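Local atomic coordinates of T-cell surface glycoprotein CD1A1 antigen (Gallus gallus, PDB entry 3JVG), a protein that probably presents lipid antigens to T cells as an avian member of the MHC class I-like CD1 family. Residues A14-S19 with D74-V79. Sequence-based numbering, arbitrary orientation.
Sequences ATFQNS and DFSRLV. With NAG (2-acetamido-2-deoxy-beta-D-glucopyranose), chain J.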
loop_
_atom_site.group_PDB
_atom_site.type_symbol
_atom_site.label_atom_id
_atom_site.label_comp_id
_atom_site.label_asym_id
_atom_site.label_seq_id
_atom_site.Cartn_x
_atom_site.Cartn_y
_atom_site.Cartn_z
ATOM N N ALA A 14 4.772 1.200 -14.976
ATOM C CA ALA A 14 5.689 1.736 -15.984
ATOM C C ALA A 14 5.261 3.122 -16.437
ATOM O O ALA A 14 4.114 3.346 -16.859
ATOM C CB ALA A 14 5.779 0.787 -17.175
ATOM N N THR A 15 6.174 4.067 -16.330
ATOM C CA THR A 15 5.941 5.368 -16.896
ATOM C C THR A 15 6.657 5.417 -18.245
ATOM O O THR A 15 7.902 5.365 -18.319
ATOM C CB THR A 15 6.524 6.501 -15.994
ATOM O OG1 THR A 15 5.992 6.384 -14.680
ATOM C CG2 THR A 15 6.152 7.820 -16.538
ATOM N N PHE A 16 5.902 5.555 -19.311
ATOM C CA PHE A 16 6.549 5.758 -20.594
ATOM C C PHE A 16 6.859 7.219 -20.804
ATOM O O PHE A 16 5.954 8.032 -21.012
ATOM C CB PHE A 16 5.695 5.163 -21.714
ATOM C CG PHE A 16 5.472 3.670 -21.551
ATOM C CD1 PHE A 16 4.622 3.185 -20.550
ATOM C CD2 PHE A 16 6.193 2.739 -22.338
ATOM C CE1 PHE A 16 4.450 1.825 -20.354
ATOM C CE2 PHE A 16 6.025 1.340 -22.130
ATOM C CZ PHE A 16 5.136 0.903 -21.143
ATOM N N GLN A 17 8.125 7.579 -20.745
ATOM C CA GLN A 17 8.481 9.005 -20.904
ATOM C C GLN A 17 8.577 9.485 -22.365
ATOM O O GLN A 17 8.202 10.614 -22.666
ATOM C CB GLN A 17 9.762 9.327 -20.153
ATOM C CG GLN A 17 9.746 8.823 -18.716
ATOM C CD GLN A 17 10.992 9.225 -17.974
ATOM O OE1 GLN A 17 12.061 8.634 -18.181
ATOM N NE2 GLN A 17 10.873 10.248 -17.110
ATOM N N ASN A 18 9.104 8.637 -23.247
ATOM C CA ASN A 18 9.152 8.904 -24.692
ATOM C C ASN A 18 9.209 7.538 -25.398
ATOM O O ASN A 18 9.057 6.500 -24.750
ATOM C CB ASN A 18 10.326 9.835 -25.083
ATOM C CG ASN A 18 11.699 9.262 -24.721
ATOM O OD1 ASN A 18 11.902 8.045 -24.735
ATOM N ND2 ASN A 18 12.649 10.154 -24.401
ATOM N N SER A 19 9.433 7.517 -26.703
ATOM C CA SER A 19 9.368 6.241 -27.405
ATOM C C SER A 19 10.512 5.275 -27.046
ATOM O O SER A 19 10.405 4.087 -27.362
ATOM C CB SER A 19 9.279 6.425 -28.933
ATOM O OG SER A 19 10.512 6.843 -29.450
ATOM N N ASP A 74 8.616 -7.266 -22.401
ATOM C CA ASP A 74 7.690 -7.465 -23.512
ATOM C C ASP A 74 6.561 -6.469 -23.409
ATOM O O ASP A 74 6.113 -5.953 -24.411
ATOM C CB ASP A 74 7.108 -8.882 -23.537
ATOM C CG ASP A 74 8.141 -9.969 -23.965
ATOM O OD1 ASP A 74 9.276 -9.654 -24.380
ATOM O OD2 ASP A 74 7.792 -11.169 -23.873
ATOM N N PHE A 75 6.133 -6.185 -22.173
ATOM C CA PHE A 75 5.109 -5.149 -21.873
ATOM C C PHE A 75 5.546 -3.831 -22.488
ATOM O O PHE A 75 4.790 -3.195 -23.213
ATOM C CB PHE A 75 4.884 -4.994 -20.368
ATOM C CG PHE A 75 3.590 -4.316 -20.024
ATOM C CD1 PHE A 75 2.512 -5.048 -19.543
ATOM C CD2 PHE A 75 3.450 -2.911 -20.201
ATOM C CE1 PHE A 75 1.311 -4.402 -19.241
ATOM C CE2 PHE A 75 2.267 -2.269 -19.935
ATOM C CZ PHE A 75 1.179 -3.026 -19.440
ATOM N N SER A 76 6.773 -3.427 -22.227
ATOM C CA SER A 76 7.222 -2.127 -22.711
ATOM C C SER A 76 7.280 -2.128 -24.210
ATOM O O SER A 76 6.936 -1.149 -24.868
ATOM C CB SER A 76 8.566 -1.745 -22.089
ATOM O OG SER A 76 8.399 -1.619 -20.695
ATOM N N ARG A 77 7.655 -3.263 -24.766
ATOM C CA ARG A 77 7.793 -3.361 -26.208
ATOM C C ARG A 77 6.438 -3.325 -26.886
ATOM O O ARG A 77 6.302 -2.667 -27.901
ATOM C CB ARG A 77 8.630 -4.583 -26.614
ATOM C CG ARG A 77 10.111 -4.390 -26.303
ATOM C CD ARG A 77 10.946 -5.688 -26.528
ATOM N N LEU A 78 5.449 -4.009 -26.334
ATOM C CA LEU A 78 4.119 -4.005 -26.931
ATOM C C LEU A 78 3.492 -2.624 -26.974
ATOM O O LEU A 78 2.925 -2.242 -27.997
ATOM C CB LEU A 78 3.170 -4.956 -26.199
ATOM C CG LEU A 78 3.409 -6.444 -26.492
ATOM C CD1 LEU A 78 2.580 -7.257 -25.526
ATOM C CD2 LEU A 78 3.092 -6.834 -27.951
ATOM N N VAL A 79 3.611 -1.891 -25.852
ATOM C CA VAL A 79 3.095 -0.540 -25.709
ATOM C C VAL A 79 3.739 0.379 -26.729
ATOM O O VAL A 79 3.055 1.093 -27.437
ATOM C CB VAL A 79 3.342 -0.002 -24.271
ATOM C CG1 VAL A 79 3.236 1.504 -24.237
ATOM C CG2 VAL A 79 2.388 -0.650 -23.246
HETATM C C1 NAG J . 14.023 9.870 -24.036
HETATM C C2 NAG J . 14.968 10.704 -24.934
HETATM C C3 NAG J . 16.428 10.521 -24.480
HETATM C C4 NAG J . 16.527 11.070 -23.033
HETATM C C5 NAG J . 15.548 10.288 -22.115
HETATM C C6 NAG J . 15.538 10.747 -20.630
HETATM C C7 NAG J . 14.260 11.329 -27.233
HETATM C C8 NAG J . 14.104 10.864 -28.662
HETATM N N2 NAG J . 14.759 10.431 -26.361
HETATM O O3 NAG J . 17.353 11.056 -25.429
HETATM O O4 NAG J . 17.835 10.981 -22.502
HETATM O O5 NAG J . 14.218 10.191 -22.659
HETATM O O6 NAG J . 14.538 11.686 -20.240
HETATM O O7 NAG J . 13.935 12.486 -26.934
#
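Val79 sets its CG1 methyl over one face of the Phe16 ring, the two side chains arriving from opposite directions. The methyl lies 3.6 Å from the ring centroid and 17° off the ring normal, a CH-pi contact shifted toward the rim, where Phe16 CE2 is 3.5 Å from Val79 CG1. CG1 stands anti to the backbone N (chi1 161°), which carries this methyl over the ring, while Val79 CG2 reaches Phe16 CZ at 3.8 Å. The edge of the same ring meets the preceding helical turn: Phe16 CE2 lies 3.7 Å from Ser76 CA, nearly in the ring plane, and Phe16 CZ is 4.3 Å from Phe75 CD2, a looser contact between ring edges. The contacts of Phe16 with the helix are apolar, and both it and Val79 are buried. Around them, Phe89 of the adjacent strand meets the Phe16 ring, Val22 on the other neighbouring strand touches Phe16 and Ser76, and His12 packs edge-to-face with Phe75. Thr15, one residue before Phe16, packs on an apolar side chain of the second protein chain. Beyond Phe16, Asn18 carries an N-linked glycan, its ND2 bonded to C1 of the sugar at 1.4 Å, while its OD1 accepts a hydrogen bond from Thr20 N. Strand 6-18 and helix 58-82, with segment axes 10.6 Å apart and crossing at -42°, represent the helix-on-sheet packing of the MHC class I-like antigen-binding platform.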